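Local coordinates for protein 11R-lipoxygenase (Gersemia fruticosa, PDB 3VF1) that probably adds molecular oxygen to polyunsaturated fatty acids, as a calcium-dependent lipoxygenase with one non-haem iron ion per subunit, at residues S360-L365 against T602-S607; T330-L335 against L377-A382; V282-V287 against G294-K299; D371-K376 against K610-S615. All blocks are in the same frame, centred on the assembly; numbering follows the deposited sequence.

Contact 1 of 4, residues S360-L365 against T602-S607; sequences SIWTPL and TEKGKS
The ammonium group K604 NZ reaches across to the strand residues around W362. Its strongest partner is D367, whose OD1 takes it in a salt bridge. The backbone oxygen I361 O also lies near, but at 4.0 Å from K604 NZ it is too far for a hydrogen bond. The chain of K604 reaches this place by bending twice, at chi2 (-64°) and at chi4 (74°). In doing so it runs across the indole of W362. The two side chains pass each other in opposite directions. K604 CD comes to 3.5 Å from W362 CZ3, at the rim of the six-membered ring. K604 CE then sits over one face, 4.3 Å from the centroid of that ring and 17° off its normal, a CH-pi contact. K604 NZ is farther away, 5.4 Å from the same centroid, and any cation-pi attraction is at most weak. S360 OG is 3.2 Å from K604 CE. The serine oxygen and the methylene share that face of the indole, side by side. At the edge of the indole, near its plane, E603 O lies 3.6 Å from W362 CH2. Two of the touching residues are exposed, and only W362 is buried. The contact ties the edge strand of the five-stranded sheet to the loop between helices 582-586 and 609-615. It joins them through one lysine that divides its work. Its methylenes cover the tryptophan, and its charge goes to D367 beyond. The attraction to the strand is probably mostly apolar, while the ion pair probably sets where the lysine ends.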
# COMPACT_ATOMS: atom_id res chain seq x y z
N SER A 360 -7.37 -13.67 -34.31
CA SER A 360 -7.70 -15.08 -34.16
C SER A 360 -7.45 -15.57 -32.75
O SER A 360 -6.93 -14.83 -31.91
CB SER A 360 -6.83 -15.90 -35.11
OG SER A 360 -5.47 -15.76 -34.76
N ILE A 361 -7.82 -16.82 -32.48
CA ILE A 361 -7.54 -17.45 -31.20
C ILE A 361 -6.23 -18.22 -31.28
O ILE A 361 -6.07 -19.11 -32.12
CB ILE A 361 -8.68 -18.39 -30.78
CG1 ILE A 361 -9.97 -17.58 -30.59
CG2 ILE A 361 -8.32 -19.13 -29.50
CD1 ILE A 361 -11.18 -18.41 -30.21
N TRP A 362 -5.30 -17.88 -30.39
CA TRP A 362 -4.00 -18.53 -30.35
C TRP A 362 -4.02 -19.68 -29.36
O TRP A 362 -4.70 -19.62 -28.34
CB TRP A 362 -2.92 -17.52 -29.96
CG TRP A 362 -2.91 -16.30 -30.81
CD1 TRP A 362 -3.70 -15.19 -30.67
CD2 TRP A 362 -2.08 -16.05 -31.95
NE1 TRP A 362 -3.41 -14.27 -31.65
CE2 TRP A 362 -2.42 -14.77 -32.45
CE3 TRP A 362 -1.08 -16.78 -32.60
CZ2 TRP A 362 -1.79 -14.22 -33.56
CZ3 TRP A 362 -0.46 -16.22 -33.71
CH2 TRP A 362 -0.82 -14.95 -34.17
N THR A 363 -3.28 -20.74 -29.67
CA THR A 363 -3.32 -21.96 -28.89
C THR A 363 -2.04 -22.77 -29.12
O THR A 363 -1.61 -22.94 -30.26
CB THR A 363 -4.55 -22.80 -29.29
OG1 THR A 363 -5.69 -22.35 -28.54
CG2 THR A 363 -4.34 -24.25 -29.02
N PRO A 364 -1.44 -23.29 -28.04
CA PRO A 364 -0.17 -24.02 -28.17
C PRO A 364 -0.32 -25.33 -28.93
O PRO A 364 0.66 -25.89 -29.42
CB PRO A 364 0.23 -24.29 -26.71
CG PRO A 364 -1.06 -24.29 -25.97
CD PRO A 364 -1.93 -23.28 -26.66
N LEU A 365 -1.55 -25.82 -29.02
CA LEU A 365 -1.88 -27.01 -29.79
C LEU A 365 -1.89 -26.77 -31.31
O LEU A 365 -1.43 -27.61 -32.08
CB LEU A 365 -3.26 -27.53 -29.37
CG LEU A 365 -3.64 -28.94 -29.81
CD1 LEU A 365 -2.77 -29.97 -29.12
CD2 LEU A 365 -5.12 -29.19 -29.52
N THR A 602 -0.80 -10.04 -37.08
CA THR A 602 -2.12 -10.16 -37.70
C THR A 602 -2.28 -11.52 -38.39
O THR A 602 -3.38 -11.89 -38.78
CB THR A 602 -2.36 -9.05 -38.73
OG1 THR A 602 -1.28 -9.02 -39.67
CG2 THR A 602 -2.46 -7.69 -38.04
N GLU A 603 -1.18 -12.25 -38.53
CA GLU A 603 -1.19 -13.54 -39.19
C GLU A 603 -0.43 -14.59 -38.39
O GLU A 603 0.37 -14.26 -37.52
CB GLU A 603 -0.57 -13.42 -40.59
CG GLU A 603 -1.38 -12.58 -41.56
CD GLU A 603 -0.73 -12.49 -42.93
OE1 GLU A 603 0.50 -12.24 -42.99
OE2 GLU A 603 -1.43 -12.68 -43.94
N LYS A 604 -0.67 -15.86 -38.71
CA LYS A 604 0.04 -16.96 -38.08
C LYS A 604 1.40 -17.16 -38.75
O LYS A 604 1.62 -16.72 -39.87
CB LYS A 604 -0.76 -18.25 -38.18
CG LYS A 604 -2.19 -18.16 -37.65
CD LYS A 604 -2.22 -17.90 -36.16
CE LYS A 604 -3.60 -18.21 -35.58
NZ LYS A 604 -3.89 -19.66 -35.47
N GLY A 605 2.31 -17.82 -38.04
CA GLY A 605 3.58 -18.23 -38.61
C GLY A 605 4.60 -17.12 -38.84
O GLY A 605 5.66 -17.36 -39.41
N LYS A 606 4.28 -15.91 -38.40
CA LYS A 606 5.17 -14.77 -38.63
C LYS A 606 6.17 -14.56 -37.50
O LYS A 606 7.15 -13.83 -37.66
CB LYS A 606 4.36 -13.49 -38.83
CG LYS A 606 3.40 -13.53 -40.01
CD LYS A 606 4.13 -13.81 -41.31
CE LYS A 606 3.20 -13.74 -42.51
NZ LYS A 606 3.89 -14.10 -43.78
N SER A 607 5.94 -15.21 -36.36
CA SER A 607 6.75 -14.95 -35.17
C SER A 607 8.05 -15.74 -35.14
O SER A 607 8.12 -16.90 -35.57
CB SER A 607 5.95 -15.26 -33.90
OG SER A 607 4.78 -14.46 -33.82

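Contact 2 of 4, residues T330-L335 against L377-A382; sequences TTPLGL and LWLRCA
P332 meets L379 and A382 with three successive atoms of its ring. P332 CB lies 3.8 Å from L379 CD1. P332 CG touches that same methyl and comes closest to the helix at A382, 3.5 Å from its CB. P332 CD ends the ring and lies 3.6 Å from A382 CB. The flank of the proline is thus set against one turn of helix, between residues three apart. L379 leaves the helix with its CG trans to the main-chain nitrogen (chi1 -178°), which carries CD1 to P332 and CD2 to G334. L379 CD2 lies over the backbone of G334, 4.1 Å from its CA. G334 has no side chain, and the leucine can approach the strand closely there. T330 closes the other end of the contact. Its methyl CG2 is 3.7 Å from W378 CE3, and the two side chains cross at about a right angle. A water sits beside them, in the plane of the indole at its edge. T330 N donates to it, and it donates to T330 OG1 and to W378 O, the latter at 2.8 Å. The water bridges the loop to the helix carbonyl, while T330 OG1 has L351 O as a second partner. All the touching residues are buried. Strand 333-338 is the middle strand of the five-stranded antiparallel sheet, between strands 306-310 and 344-350. The long helix 369-410 lies against it. L379 packs from the helix side and also touches T309 and I349 on those two strands, and F257 and F261 of helix 254-263.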
# COMPACT_ATOMS: atom_id res chain seq x y z
N THR A 330 -3.09 -4.36 -26.46
CA THR A 330 -4.33 -4.93 -26.95
C THR A 330 -5.33 -5.01 -25.80
O THR A 330 -5.14 -4.39 -24.76
CB THR A 330 -4.10 -6.32 -27.57
OG1 THR A 330 -3.81 -7.27 -26.54
CG2 THR A 330 -2.95 -6.28 -28.56
N THR A 331 -6.40 -5.77 -26.00
CA THR A 331 -7.44 -5.91 -25.00
C THR A 331 -7.78 -7.39 -24.88
O THR A 331 -8.90 -7.81 -25.15
CB THR A 331 -8.70 -5.11 -25.40
OG1 THR A 331 -9.22 -5.63 -26.63
CG2 THR A 331 -8.35 -3.64 -25.58
N PRO A 332 -6.79 -8.18 -24.44
CA PRO A 332 -6.80 -9.64 -24.61
C PRO A 332 -7.72 -10.40 -23.67
O PRO A 332 -8.22 -9.85 -22.68
CB PRO A 332 -5.35 -10.02 -24.33
CG PRO A 332 -4.90 -9.01 -23.34
CD PRO A 332 -5.61 -7.73 -23.69
N LEU A 333 -7.93 -11.67 -24.00
CA LEU A 333 -8.59 -12.61 -23.11
C LEU A 333 -7.74 -13.87 -23.04
O LEU A 333 -7.29 -14.37 -24.07
CB LEU A 333 -9.99 -12.96 -23.61
CG LEU A 333 -11.00 -11.82 -23.74
CD1 LEU A 333 -10.92 -11.19 -25.12
CD2 LEU A 333 -12.41 -12.32 -23.45
N GLY A 334 -7.52 -14.37 -21.84
CA GLY A 334 -6.75 -15.58 -21.65
C GLY A 334 -7.61 -16.65 -21.00
O GLY A 334 -8.38 -16.37 -20.09
N LEU A 335 -7.48 -17.88 -21.48
CA LEU A 335 -8.22 -19.00 -20.91
C LEU A 335 -7.25 -19.98 -20.29
O LEU A 335 -6.22 -20.30 -20.88
CB LEU A 335 -9.07 -19.69 -21.98
CG LEU A 335 -10.24 -20.52 -21.46
CD1 LEU A 335 -11.29 -19.62 -20.83
CD2 LEU A 335 -10.84 -21.35 -22.58
N LEU A 377 3.21 -13.17 -24.33
CA LEU A 377 3.85 -11.91 -23.97
C LEU A 377 2.86 -10.76 -24.00
O LEU A 377 2.91 -9.87 -23.15
CB LEU A 377 5.03 -11.63 -24.91
CG LEU A 377 6.24 -12.54 -24.73
CD1 LEU A 377 7.22 -12.38 -25.88
CD2 LEU A 377 6.93 -12.26 -23.40
N TRP A 378 1.97 -10.77 -24.98
CA TRP A 378 0.98 -9.70 -25.13
C TRP A 378 -0.10 -9.77 -24.05
O TRP A 378 -0.66 -8.75 -23.67
CB TRP A 378 0.34 -9.75 -26.52
CG TRP A 378 1.17 -9.11 -27.58
CD1 TRP A 378 2.05 -9.72 -28.43
CD2 TRP A 378 1.21 -7.71 -27.91
NE1 TRP A 378 2.64 -8.80 -29.26
CE2 TRP A 378 2.14 -7.56 -28.97
CE3 TRP A 378 0.56 -6.58 -27.42
CZ2 TRP A 378 2.42 -6.32 -29.53
CZ3 TRP A 378 0.84 -5.35 -27.99
CH2 TRP A 378 1.76 -5.23 -29.03
N LEU A 379 -0.37 -10.97 -23.55
CA LEU A 379 -1.33 -11.14 -22.46
C LEU A 379 -0.75 -10.58 -21.16
O LEU A 379 -1.44 -9.91 -20.40
CB LEU A 379 -1.69 -12.61 -22.28
CG LEU A 379 -2.72 -12.93 -21.20
CD1 LEU A 379 -4.07 -12.29 -21.52
CD2 LEU A 379 -2.87 -14.44 -21.04
N ARG A 380 0.53 -10.86 -20.91
CA ARG A 380 1.21 -10.36 -19.72
C ARG A 380 1.37 -8.85 -19.76
O ARG A 380 1.27 -8.18 -18.74
CB ARG A 380 2.58 -11.02 -19.58
CG ARG A 380 2.52 -12.51 -19.30
CD ARG A 380 1.95 -12.79 -17.92
NE ARG A 380 2.80 -12.25 -16.85
CZ ARG A 380 2.42 -12.08 -15.60
NH1 ARG A 380 1.18 -12.37 -15.22
NH2 ARG A 380 3.27 -11.59 -14.71
N CYS A 381 1.61 -8.31 -20.95
CA CYS A 381 1.78 -6.87 -21.11
C CYS A 381 0.51 -6.15 -20.67
O CYS A 381 0.58 -5.14 -19.97
CB CYS A 381 2.12 -6.52 -22.55
SG CYS A 381 2.66 -4.80 -22.77
N ALA A 382 -0.63 -6.68 -21.08
CA ALA A 382 -1.92 -6.12 -20.67
C ALA A 382 -2.05 -6.17 -19.15
O ALA A 382 -2.50 -5.21 -18.53
CB ALA A 382 -3.05 -6.89 -21.32
O HOH W 1 -1.96 -6.58 -24.87

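Contact 3 of 4, residues V282-V287 against G294-K299; sequences VKNEMV and GYTLEK
N284 reaches over to the start of helix 297-302 and accepts a hydrogen bond from L297 N. The distance from L297 N to N284 OD1 is 2.8 Å, and the N-H points well at the oxygen, at 161°. The donor is tilted 27° from the carbonyl plane of the amide. N284 reaches this position because its CG stands anti to the backbone N (chi1 -178°). The same OD1 packs on T296, 3.3 Å from T296 CA. The other end of the amide, N284 ND2, makes a weak hydrogen bond to E288. T296 is the N-cap of the helix. Its OG1 accepts from K299 N at 3.3 Å. L297 extends its side chain in the same first-torsion setting as N284, and its two methyls part toward two valines. L297 CD2 is 3.7 Å from V282 CG1, the side chains nearly perpendicular, and 3.4 Å from V282 O. L297 CD1 lies more loosely, 4.3 Å from V287 CG2. E298 brings OE1 to the flank of N284, near its CB. T296 caps the helix from within, and N284 OD1, from segment 282-287, takes a further N-H of the first turn, that of L297. With the oxygen of N284 at the N-terminus, the helix dipole would probably strengthen the bond.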
# COMPACT_ATOMS: atom_id res chain seq x y z
N VAL A 282 -13.86 -19.79 -28.37
CA VAL A 282 -12.92 -20.90 -28.26
C VAL A 282 -13.65 -22.22 -28.51
O VAL A 282 -14.59 -22.55 -27.79
CB VAL A 282 -12.25 -20.95 -26.88
CG1 VAL A 282 -11.40 -22.20 -26.74
CG2 VAL A 282 -11.42 -19.70 -26.64
N LYS A 283 -13.20 -22.96 -29.51
CA LYS A 283 -13.82 -24.23 -29.86
C LYS A 283 -13.02 -25.39 -29.29
O LYS A 283 -11.80 -25.32 -29.16
CB LYS A 283 -13.96 -24.37 -31.37
CG LYS A 283 -14.74 -23.23 -32.02
CD LYS A 283 -16.09 -23.03 -31.35
CE LYS A 283 -16.84 -21.85 -31.93
NZ LYS A 283 -18.12 -21.61 -31.21
N ASN A 284 -13.72 -26.47 -28.96
CA ASN A 284 -13.10 -27.65 -28.36
C ASN A 284 -11.93 -28.17 -29.18
O ASN A 284 -10.92 -28.60 -28.62
CB ASN A 284 -14.15 -28.74 -28.17
CG ASN A 284 -13.59 -29.98 -27.49
OD1 ASN A 284 -13.24 -29.95 -26.31
ND2 ASN A 284 -13.51 -31.08 -28.23
N GLU A 285 -12.06 -28.13 -30.50
CA GLU A 285 -11.02 -28.64 -31.39
C GLU A 285 -9.69 -27.95 -31.13
O GLU A 285 -8.62 -28.55 -31.29
CB GLU A 285 -11.43 -28.47 -32.86
CG GLU A 285 -10.66 -27.39 -33.65
CD GLU A 285 -11.56 -26.30 -34.21
OE1 GLU A 285 -12.79 -26.51 -34.27
OE2 GLU A 285 -11.03 -25.23 -34.60
N MET A 286 -9.75 -26.69 -30.71
CA MET A 286 -8.55 -25.88 -30.53
C MET A 286 -7.76 -26.31 -29.30
O MET A 286 -6.54 -26.18 -29.27
CB MET A 286 -8.93 -24.41 -30.40
CG MET A 286 -9.71 -23.84 -31.57
SD MET A 286 -10.32 -22.18 -31.24
CE MET A 286 -11.06 -21.76 -32.81
N VAL A 287 -8.44 -26.83 -28.28
CA VAL A 287 -7.81 -27.02 -26.98
C VAL A 287 -8.01 -28.41 -26.38
O VAL A 287 -7.55 -28.68 -25.27
CB VAL A 287 -8.37 -26.00 -25.96
CG1 VAL A 287 -8.06 -24.58 -26.42
CG2 VAL A 287 -9.87 -26.20 -25.79
N GLY A 294 -10.63 -37.62 -22.10
CA GLY A 294 -12.03 -37.84 -21.77
C GLY A 294 -12.77 -36.56 -21.45
O GLY A 294 -13.94 -36.60 -21.10
N TYR A 295 -12.08 -35.43 -21.57
CA TYR A 295 -12.69 -34.13 -21.29
C TYR A 295 -12.83 -33.27 -22.53
O TYR A 295 -11.93 -33.20 -23.36
CB TYR A 295 -11.88 -33.37 -20.24
CG TYR A 295 -12.24 -33.72 -18.81
CD1 TYR A 295 -11.90 -34.95 -18.27
CD2 TYR A 295 -12.92 -32.82 -18.01
CE1 TYR A 295 -12.23 -35.27 -16.97
CE2 TYR A 295 -13.25 -33.13 -16.71
CZ TYR A 295 -12.90 -34.36 -16.19
OH TYR A 295 -13.23 -34.67 -14.90
N THR A 296 -13.98 -32.61 -22.65
CA THR A 296 -14.19 -31.60 -23.67
C THR A 296 -14.21 -30.24 -22.97
O THR A 296 -14.37 -30.17 -21.76
CB THR A 296 -15.53 -31.81 -24.40
OG1 THR A 296 -16.61 -31.79 -23.46
CG2 THR A 296 -15.52 -33.14 -25.15
N LEU A 297 -14.05 -29.18 -23.75
CA LEU A 297 -14.08 -27.83 -23.20
C LEU A 297 -15.36 -27.63 -22.39
O LEU A 297 -15.34 -27.01 -21.32
CB LEU A 297 -14.00 -26.80 -24.32
CG LEU A 297 -13.98 -25.33 -23.87
CD1 LEU A 297 -12.87 -25.09 -22.87
CD2 LEU A 297 -13.84 -24.42 -25.07
N GLU A 298 -16.46 -28.16 -22.90
CA GLU A 298 -17.77 -27.99 -22.27
C GLU A 298 -17.80 -28.69 -20.91
O GLU A 298 -18.28 -28.13 -19.93
CB GLU A 298 -18.88 -28.54 -23.16
CG GLU A 298 -19.11 -27.74 -24.44
CD GLU A 298 -18.04 -27.97 -25.50
OE1 GLU A 298 -17.19 -28.87 -25.31
OE2 GLU A 298 -18.04 -27.25 -26.52
N LYS A 299 -17.29 -29.92 -20.87
CA LYS A 299 -17.27 -30.70 -19.63
C LYS A 299 -16.37 -30.04 -18.60
O LYS A 299 -16.68 -30.01 -17.41
CB LYS A 299 -16.79 -32.12 -19.91
CG LYS A 299 -16.78 -33.03 -18.68
CD LYS A 299 -16.33 -34.44 -19.04
CE LYS A 299 -16.26 -35.32 -17.80
NZ LYS A 299 -15.80 -36.70 -18.12

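Contact 4 of 4, residues D371-K376 against K610-S615; sequences DWIMAK and KVIMAS
M374 carries most of this contact and pushes its terminal methyl against helix 609-615. M374 CE enters a shallow hollow made by V611, I612 and S615. I612 CG1 is nearest, only 3.4 Å from M374 CE, a tight fit. V611 CG1, 4.0 Å from M374 CE, and, more loosely, S615 OG, 4.4 Å from M374 CE, border the methyl on other sides. The methionine leaves its helix with an extended first torsion (chi1 174°), then turns at chi2 and chi3, and the bent thioether lays the methyl alongside I612. M374 and I612 run beside each other, pointing opposite ways. I612 is the bump on the facing side. Its CD1 rests on I373, 3.9 Å from I373 CG2, and there the side chains lie nearly perpendicular. I612 also touches W370 and L377 of helix 369-410. Its side chain thus fits among W370, I373, M374 and L377, which are spaced i, i+3, i+4 and i+7. The bumps and hollows are almost wholly apolar. The axes of the two short segments run nearly parallel, 12° apart, but approach only to 10.8 Å, and long side chains must span the gap. Three of the five touching residues are buried. I612 thus acts as a single knob in a four-residue hole, as in knobs-into-holes packing. Here it joins the short helix 609-615 to the long helix 369-410, which further on carries the iron ligands H392 and H397 of the lipoxygenase domain.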
# COMPACT_ATOMS: atom_id res chain seq x y z
N ASP A 371 4.92 -18.40 -32.06
CA ASP A 371 3.65 -17.68 -32.07
C ASP A 371 3.02 -17.72 -30.68
O ASP A 371 2.54 -16.71 -30.18
CB ASP A 371 2.68 -18.28 -33.09
CG ASP A 371 2.77 -17.61 -34.45
OD1 ASP A 371 3.69 -16.79 -34.66
OD2 ASP A 371 1.93 -17.91 -35.32
N TRP A 372 3.02 -18.90 -30.07
CA TRP A 372 2.44 -19.08 -28.75
C TRP A 372 3.15 -18.21 -27.72
O TRP A 372 2.52 -17.61 -26.85
CB TRP A 372 2.50 -20.54 -28.33
CG TRP A 372 1.95 -20.78 -26.95
CD1 TRP A 372 2.60 -21.35 -25.90
CD2 TRP A 372 0.64 -20.44 -26.48
NE1 TRP A 372 1.77 -21.39 -24.80
CE2 TRP A 372 0.56 -20.84 -25.13
CE3 TRP A 372 -0.48 -19.85 -27.07
CZ2 TRP A 372 -0.58 -20.66 -24.36
CZ3 TRP A 372 -1.62 -19.67 -26.30
CH2 TRP A 372 -1.66 -20.07 -24.96
N ILE A 373 4.48 -18.14 -27.81
CA ILE A 373 5.26 -17.30 -26.92
C ILE A 373 4.89 -15.83 -27.11
O ILE A 373 4.75 -15.09 -26.15
CB ILE A 373 6.78 -17.50 -27.13
CG1 ILE A 373 7.22 -18.82 -26.51
CG2 ILE A 373 7.57 -16.35 -26.52
CD1 ILE A 373 8.66 -19.20 -26.81
N MET A 374 4.74 -15.42 -28.37
CA MET A 374 4.35 -14.05 -28.67
C MET A 374 2.99 -13.74 -28.04
O MET A 374 2.82 -12.71 -27.39
CB MET A 374 4.29 -13.84 -30.19
CG MET A 374 3.74 -12.48 -30.61
SD MET A 374 4.83 -11.10 -30.18
CE MET A 374 6.05 -11.20 -31.50
N ALA A 375 2.04 -14.64 -28.23
CA ALA A 375 0.69 -14.45 -27.71
C ALA A 375 0.71 -14.26 -26.20
O ALA A 375 0.02 -13.40 -25.66
CB ALA A 375 -0.19 -15.63 -28.09
N LYS A 376 1.52 -15.07 -25.52
CA LYS A 376 1.62 -15.00 -24.06
C LYS A 376 2.21 -13.67 -23.60
O LYS A 376 1.77 -13.10 -22.61
CB LYS A 376 2.45 -16.16 -23.53
CG LYS A 376 1.75 -17.51 -23.61
CD LYS A 376 2.52 -18.60 -22.89
CE LYS A 376 3.88 -18.86 -23.53
NZ LYS A 376 4.60 -19.97 -22.85
N LYS A 610 13.86 -12.83 -33.40
CA LYS A 610 14.18 -11.44 -33.71
C LYS A 610 12.94 -10.55 -33.79
O LYS A 610 12.98 -9.38 -33.41
CB LYS A 610 14.98 -11.34 -35.01
CG LYS A 610 16.43 -11.82 -34.89
CD LYS A 610 17.25 -10.91 -33.98
CE LYS A 610 18.69 -11.37 -33.90
NZ LYS A 610 19.52 -10.50 -33.01
N VAL A 611 11.84 -11.10 -34.29
CA VAL A 611 10.59 -10.35 -34.36
C VAL A 611 10.14 -9.98 -32.96
O VAL A 611 9.70 -8.85 -32.71
CB VAL A 611 9.47 -11.17 -35.04
CG1 VAL A 611 8.12 -10.49 -34.85
CG2 VAL A 611 9.78 -11.36 -36.51
N ILE A 612 10.25 -10.93 -32.04
CA ILE A 612 9.86 -10.72 -30.66
C ILE A 612 10.74 -9.65 -30.00
O ILE A 612 10.24 -8.81 -29.25
CB ILE A 612 9.92 -12.03 -29.86
CG1 ILE A 612 8.72 -12.91 -30.21
CG2 ILE A 612 9.94 -11.76 -28.36
CD1 ILE A 612 8.77 -14.31 -29.65
N MET A 613 12.03 -9.68 -30.28
CA MET A 613 12.96 -8.70 -29.71
C MET A 613 12.63 -7.29 -30.19
O MET A 613 12.99 -6.31 -29.54
CB MET A 613 14.40 -9.04 -30.09
CG MET A 613 14.89 -10.39 -29.59
SD MET A 613 14.38 -10.75 -27.90
CE MET A 613 15.18 -9.41 -27.02
N ALA A 614 11.95 -7.19 -31.33
CA ALA A 614 11.61 -5.89 -31.90
C ALA A 614 10.37 -5.30 -31.22
O ALA A 614 10.17 -4.09 -31.24
CB ALA A 614 11.38 -6.01 -33.40
N SER A 615 9.55 -6.17 -30.63
CA SER A 615 8.36 -5.73 -29.91
C SER A 615 8.70 -5.36 -28.47
O SER A 615 8.24 -4.35 -27.95
CB SER A 615 7.29 -6.81 -29.93
OG SER A 615 6.64 -6.87 -31.18

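Helix 369-410 links contacts 2 and 4, which lie about 13 Å apart between centres and touch where L377 CD1 meets I612 CG2 at 3.7 Å. Contact 1 is about 11 Å from contact 4, centre to centre. D371 joins them, its OD2 2.7 Å from G605 N in a probable hydrogen bond, and D371 OD1 3.2 Å from S607 N, also a probable hydrogen bond. Contact 3 touches contact 1, where I361 CD1 lies 3.5 Å from V282 N, and meets contact 2 at L335. Contacts 1 and 2 both reach the same sheet, with centres about 14 Å apart, but do not touch. All four lie away from the iron, but the long helix runs on toward the metal.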